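Local coordinates for uncharacterized lipoprotein YjhA (Bacillus subtilis, PDB 3CFU) that is of unknown function but is probably anchored to the cell membrane by a lipid, this chain being the part that holds its DUF4352 domain, at residues A[53-58]-A[68-73]; A[86-91]-A[105-110]. One frame throughout, in Å; residues are numbered along the deposited sequence.

Interaction 1: A[53-58]-A[68-73]; sequences VTMENI and IGFDLR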
loop_
_atom_site.group_PDB
_atom_site.type_symbol
_atom_site.label_atom_id
_atom_site.label_comp_id
_atom_site.label_asym_id
_atom_site.label_seq_id
_atom_site.Cartn_x
_atom_site.Cartn_y
_atom_site.Cartn_z
ATOM N N VAL A 53 -3.383 -0.046 5.596
ATOM C CA VAL A 53 -4.278 0.673 4.692
ATOM C C VAL A 53 -5.599 -0.082 4.528
ATOM O O VAL A 53 -5.698 -1.268 4.854
ATOM C CB VAL A 53 -3.617 0.875 3.281
ATOM C CG1 VAL A 53 -2.292 1.613 3.415
ATOM C CG2 VAL A 53 -3.384 -0.462 2.601
ATOM N N THR A 54 -6.615 0.617 4.028
ATOM C CA THR A 54 -7.926 0.026 3.813
ATOM C C THR A 54 -8.449 0.423 2.446
ATOM O O THR A 54 -8.327 1.576 2.042
ATOM C CB THR A 54 -8.958 0.508 4.864
ATOM O OG1 THR A 54 -8.631 -0.044 6.144
ATOM C CG2 THR A 54 -10.378 0.071 4.471
HETATM N N MSE A 55 -9.024 -0.548 1.744
HETATM C CA MSE A 55 -9.614 -0.338 0.430
HETATM C C MSE A 55 -11.093 -0.687 0.493
HETATM O O MSE A 55 -11.467 -1.767 0.955
HETATM C CB MSE A 55 -8.961 -1.233 -0.634
HETATM C CG MSE A 55 -7.596 -0.776 -1.087
HETATM SE SE MSE A 55 -6.749 -1.949 -2.384
HETATM C CE MSE A 55 -7.956 -1.741 -3.881
ATOM N N GLU A 56 -11.933 0.226 0.028
ATOM C CA GLU A 56 -13.361 -0.024 0.013
ATOM C C GLU A 56 -13.880 0.059 -1.410
ATOM O O GLU A 56 -13.770 1.101 -2.070
ATOM C CB GLU A 56 -14.101 0.992 0.882
ATOM C CG GLU A 56 -15.622 0.956 0.748
ATOM C CD GLU A 56 -16.300 1.968 1.672
ATOM O OE1 GLU A 56 -15.597 2.522 2.548
ATOM O OE2 GLU A 56 -17.523 2.206 1.532
ATOM N N ASN A 57 -14.444 -1.045 -1.885
ATOM C CA ASN A 57 -14.993 -1.080 -3.228
ATOM C C ASN A 57 -16.368 -0.421 -3.209
ATOM O O ASN A 57 -17.271 -0.876 -2.510
ATOM C CB ASN A 57 -15.099 -2.526 -3.722
ATOM C CG ASN A 57 -15.515 -2.603 -5.165
ATOM O OD1 ASN A 57 -15.566 -3.681 -5.761
ATOM N ND2 ASN A 57 -15.825 -1.448 -5.742
ATOM N N ILE A 58 -16.504 0.661 -3.975
ATOM C CA ILE A 58 -17.747 1.425 -4.077
ATOM C C ILE A 58 -18.262 1.392 -5.510
ATOM O O ILE A 58 -19.094 2.202 -5.911
ATOM C CB ILE A 58 -17.546 2.903 -3.644
ATOM C CG1 ILE A 58 -16.401 3.533 -4.436
ATOM C CG2 ILE A 58 -17.249 2.980 -2.140
ATOM C CD1 ILE A 58 -16.245 5.013 -4.165
ATOM N N ILE A 68 1.011 -4.664 -6.171
ATOM C CA ILE A 68 1.680 -3.833 -7.178
ATOM C C ILE A 68 1.088 -2.434 -7.317
ATOM O O ILE A 68 1.692 -1.555 -7.929
ATOM C CB ILE A 68 1.673 -4.488 -8.590
ATOM C CG1 ILE A 68 0.230 -4.725 -9.057
ATOM C CG2 ILE A 68 2.493 -5.794 -8.560
ATOM C CD1 ILE A 68 0.110 -5.074 -10.534
ATOM N N GLY A 69 -0.085 -2.221 -6.745
ATOM C CA GLY A 69 -0.704 -0.918 -6.856
ATOM C C GLY A 69 -0.139 0.064 -5.858
ATOM O O GLY A 69 -0.583 1.206 -5.788
ATOM N N PHE A 70 0.854 -0.373 -5.098
ATOM C CA PHE A 70 1.447 0.470 -4.078
ATOM C C PHE A 70 2.924 0.771 -4.254
ATOM O O PHE A 70 3.670 -0.021 -4.826
ATOM C CB PHE A 70 1.229 -0.169 -2.710
ATOM C CG PHE A 70 -0.210 -0.296 -2.343
ATOM C CD1 PHE A 70 -0.910 -1.468 -2.603
ATOM C CD2 PHE A 70 -0.882 0.782 -1.789
ATOM C CE1 PHE A 70 -2.264 -1.567 -2.321
ATOM C CE2 PHE A 70 -2.241 0.697 -1.501
ATOM C CZ PHE A 70 -2.936 -0.480 -1.767
ATOM N N ASP A 71 3.346 1.916 -3.740
ATOM C CA ASP A 71 4.736 2.314 -3.848
ATOM C C ASP A 71 5.065 3.413 -2.848
ATOM O O ASP A 71 4.230 4.270 -2.556
ATOM C CB ASP A 71 5.022 2.785 -5.276
ATOM C CG ASP A 71 6.483 3.088 -5.509
ATOM O OD1 ASP A 71 7.329 2.457 -4.842
ATOM O OD2 ASP A 71 6.791 3.941 -6.369
ATOM N N LEU A 72 6.279 3.359 -2.311
ATOM C CA LEU A 72 6.755 4.345 -1.345
ATOM C C LEU A 72 7.881 5.134 -2.002
ATOM O O LEU A 72 8.826 4.555 -2.544
ATOM C CB LEU A 72 7.280 3.652 -0.087
ATOM C CG LEU A 72 7.386 4.492 1.188
ATOM C CD1 LEU A 72 5.984 4.768 1.738
ATOM C CD2 LEU A 72 8.226 3.743 2.219
ATOM N N ARG A 73 7.781 6.456 -1.960
ATOM C CA ARG A 73 8.794 7.304 -2.565
ATOM C C ARG A 73 9.535 8.177 -1.536
ATOM O O ARG A 73 9.012 8.461 -0.455
ATOM C CB ARG A 73 8.136 8.172 -3.653
ATOM C CG ARG A 73 7.608 7.350 -4.830
ATOM C CD ARG A 73 6.796 8.167 -5.832
ATOM N NE ARG A 73 6.167 7.296 -6.823
ATOM C CZ ARG A 73 5.113 7.631 -7.565
ATOM N NH1 ARG A 73 4.565 8.831 -7.432
ATOM N NH2 ARG A 73 4.591 6.756 -8.424
#

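Interaction 2: A[86-91]-A[105-110]; sequences IEEKGR and TGVLSY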
loop_
_atom_site.group_PDB
_atom_site.type_symbol
_atom_site.label_atom_id
_atom_site.label_comp_id
_atom_site.label_asym_id
_atom_site.label_seq_id
_atom_site.Cartn_x
_atom_site.Cartn_y
_atom_site.Cartn_z
ATOM N N ILE A 86 7.280 -11.710 9.220
ATOM C CA ILE A 86 6.514 -12.862 9.665
ATOM C C ILE A 86 5.570 -12.457 10.796
ATOM O O ILE A 86 4.608 -13.164 11.101
ATOM C CB ILE A 86 7.467 -13.974 10.183
ATOM C CG1 ILE A 86 8.623 -14.175 9.193
ATOM C CG2 ILE A 86 6.704 -15.273 10.400
ATOM C CD1 ILE A 86 9.763 -13.168 9.347
ATOM N N GLU A 87 5.851 -11.311 11.410
ATOM C CA GLU A 87 5.041 -10.820 12.516
ATOM C C GLU A 87 3.614 -10.468 12.105
ATOM O O GLU A 87 2.657 -11.014 12.657
ATOM C CB GLU A 87 5.724 -9.613 13.166
ATOM C CG GLU A 87 7.083 -9.937 13.780
ATOM C CD GLU A 87 7.774 -8.714 14.346
ATOM O OE1 GLU A 87 7.276 -8.156 15.346
ATOM O OE2 GLU A 87 8.812 -8.307 13.786
ATOM N N GLU A 88 3.463 -9.568 11.138
ATOM C CA GLU A 88 2.133 -9.178 10.683
ATOM C C GLU A 88 1.525 -10.301 9.832
ATOM O O GLU A 88 0.984 -10.055 8.752
ATOM C CB GLU A 88 2.202 -7.881 9.867
ATOM C CG GLU A 88 3.241 -6.877 10.350
ATOM C CD GLU A 88 4.648 -7.280 9.955
ATOM O OE1 GLU A 88 4.900 -7.436 8.741
ATOM O OE2 GLU A 88 5.501 -7.439 10.853
ATOM N N LYS A 89 1.629 -11.534 10.325
ATOM C CA LYS A 89 1.090 -12.702 9.632
ATOM C C LYS A 89 -0.432 -12.580 9.558
ATOM O O LYS A 89 -1.095 -12.341 10.571
ATOM C CB LYS A 89 1.492 -13.980 10.368
ATOM N N GLY A 90 -0.973 -12.738 8.351
ATOM C CA GLY A 90 -2.406 -12.623 8.145
ATOM C C GLY A 90 -2.818 -11.198 7.800
ATOM O O GLY A 90 -3.946 -10.958 7.367
ATOM N N ARG A 91 -1.904 -10.249 7.982
ATOM C CA ARG A 91 -2.193 -8.843 7.701
ATOM C C ARG A 91 -1.498 -8.336 6.437
ATOM O O ARG A 91 -1.910 -7.332 5.854
ATOM C CB ARG A 91 -1.767 -7.966 8.887
ATOM C CG ARG A 91 -2.455 -8.288 10.212
ATOM C CD ARG A 91 -1.811 -7.512 11.361
ATOM N NE ARG A 91 -2.085 -6.078 11.284
ATOM C CZ ARG A 91 -1.235 -5.124 11.658
ATOM N NH1 ARG A 91 -0.039 -5.440 12.136
ATOM N NH2 ARG A 91 -1.585 -3.848 11.558
ATOM N N THR A 105 -8.530 -4.684 4.759
ATOM C CA THR A 105 -7.490 -3.946 5.465
ATOM C C THR A 105 -6.243 -4.812 5.532
ATOM O O THR A 105 -6.325 -6.013 5.798
ATOM C CB THR A 105 -7.957 -3.539 6.895
ATOM O OG1 THR A 105 -9.199 -2.824 6.813
ATOM C CG2 THR A 105 -6.927 -2.631 7.558
ATOM N N GLY A 106 -5.092 -4.197 5.270
ATOM C CA GLY A 106 -3.836 -4.924 5.270
ATOM C C GLY A 106 -2.631 -4.024 5.457
ATOM O O GLY A 106 -2.760 -2.803 5.561
ATOM N N VAL A 107 -1.445 -4.618 5.477
ATOM C CA VAL A 107 -0.246 -3.834 5.700
ATOM C C VAL A 107 0.805 -3.890 4.591
ATOM O O VAL A 107 0.908 -4.877 3.862
ATOM C CB VAL A 107 0.410 -4.248 7.064
ATOM C CG1 VAL A 107 -0.557 -3.938 8.223
ATOM C CG2 VAL A 107 0.749 -5.742 7.065
ATOM N N LEU A 108 1.554 -2.794 4.464
ATOM C CA LEU A 108 2.649 -2.648 3.504
ATOM C C LEU A 108 3.858 -2.409 4.400
ATOM O O LEU A 108 3.719 -1.814 5.466
ATOM C CB LEU A 108 2.446 -1.420 2.601
ATOM C CG LEU A 108 1.576 -1.461 1.343
ATOM C CD1 LEU A 108 0.556 -2.570 1.437
ATOM C CD2 LEU A 108 0.894 -0.107 1.168
ATOM N N SER A 109 5.039 -2.854 3.984
ATOM C CA SER A 109 6.226 -2.667 4.811
ATOM C C SER A 109 7.463 -2.270 4.014
ATOM O O SER A 109 7.676 -2.739 2.893
ATOM C CB SER A 109 6.505 -3.944 5.609
ATOM O OG SER A 109 7.180 -3.652 6.822
ATOM N N TYR A 110 8.278 -1.403 4.610
ATOM C CA TYR A 110 9.492 -0.905 3.968
ATOM C C TYR A 110 10.582 -0.618 4.993
ATOM O O TYR A 110 10.295 -0.294 6.145
ATOM C CB TYR A 110 9.184 0.393 3.226
ATOM C CG TYR A 110 8.027 0.306 2.269
ATOM C CD1 TYR A 110 8.230 -0.025 0.930
ATOM C CD2 TYR A 110 6.724 0.549 2.702
ATOM C CE1 TYR A 110 7.164 -0.112 0.043
ATOM C CE2 TYR A 110 5.646 0.462 1.821
ATOM C CZ TYR A 110 5.874 0.130 0.495
ATOM O OH TYR A 110 4.817 0.013 -0.371
#

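Interaction 1: A[53-58]-A[68-73]
Met55 and Phe70 meet through the selenium of one and the outermost ring carbon of the other. Met55 is modelled as selenomethionine, and its SE lies 4.1 Å from Phe70 CZ. The approach is edge-on: SE is 5.4 Å from the ring centroid and 80° off the ring normal, close to the ring plane and not above it. This is a Met-aromatic contact of the edge type. The Met55 chain runs extended through chi2 and bends at chi3, which turns the terminal methyl CE away from the phenyl ring and leaves selenium as the touching atom. Phe70 has CG beside its backbone N and anti to the carbonyl carbon (chi1 -62°), and the ring reaches out across the interior with CZ leading.

Val53, two residues before Met55 on the same strand, points its side chain into the same interior. Its CG2 comes within 4.4 Å of Phe70 CZ, obliquely to the ring, so selenium and methyl approach one ring corner from different directions. No hydrogen bond crosses between the segments: the backbones stay far apart, the CA atoms of Val53 and Phe70 being 10.5 Å from each other, and apolar side chains bridge the gap. All three residues are buried. Tyr124 of strand 121-124 meets the Phe70 ring with its plane at about 25° and also touches Met55, while Leu93 packs against both Val53 and Phe70. Leu108, from strand 103-112, adds to the wall round the phenyl ring.

Strand 47-57 belongs to a four-stranded antiparallel sheet and strand 70-73 to a three-stranded one. Side chains reaching across between two such layers form the hydrophobic core of a beta sandwich, consistent with the MPT63-MPB63 clan.

Interaction 2: A[86-91]-A[105-110]
Arg91 and Val107 join an irregular loop to strand 103-112, the outermost strand on its side of the four-stranded antiparallel sheet in this beta sandwich. Val107 N donates to Arg91 O over 2.8 Å, with an N-H...O angle of 148°; the donor sits 36° out of the carbonyl plane. The next backbone bond of Val107, to Leu93, carries the attachment on along the loop.

The Arg91 side chain starts beside its own backbone N, runs straight through chi2 and bends at chi3 (70°), which folds the guanidinium over Val107. CG1 of the valine lies above one face of that flat group, displaced toward its rim. The same guanidinium is held at its far end by a salt bridge from NH2 to Glu52, on the neighbouring strand 47-57.

Glu88 packs its aliphatic root on the other valine methyl, Glu88 CB to Val107 CG2 being 3.8 Å. Its chain then bends at chi2, and the carboxylate is taken up by Ser85 N at OE1 and by a salt bridge to Arg48 at OE2. The two methyls of Val107 divide the work unevenly: CG1 meets the guanidinium, 3.5 Å from Arg91 NH2, whereas CG2 lies against both Glu88 and the Arg91 backbone, 3.3 Å from Arg91 O.

How the interactions relate
From the N terminus, the first of the four segments, 53-58, ends strand 47-57 and runs just past it; interaction 1 closes the short link through strand 63-66 by setting it against 68-73, from one sheet of the sandwich to the other. The chain then passes strand 83-84 and enters the loop 86-91, which interaction 2 fastens to 105-110 across an excursion that includes strand 95-98. The two closures follow in series, neither nested nor crossed. They meet where strands 47-57 and 103-112 run side by side: Val53 N lies 2.8 Å from Gly106 O, a probable hydrogen bond. Leu72 also packs on Tyr110, so strand 103-112 touches strand 70-73 of the other sheet while also holding loop 86-91.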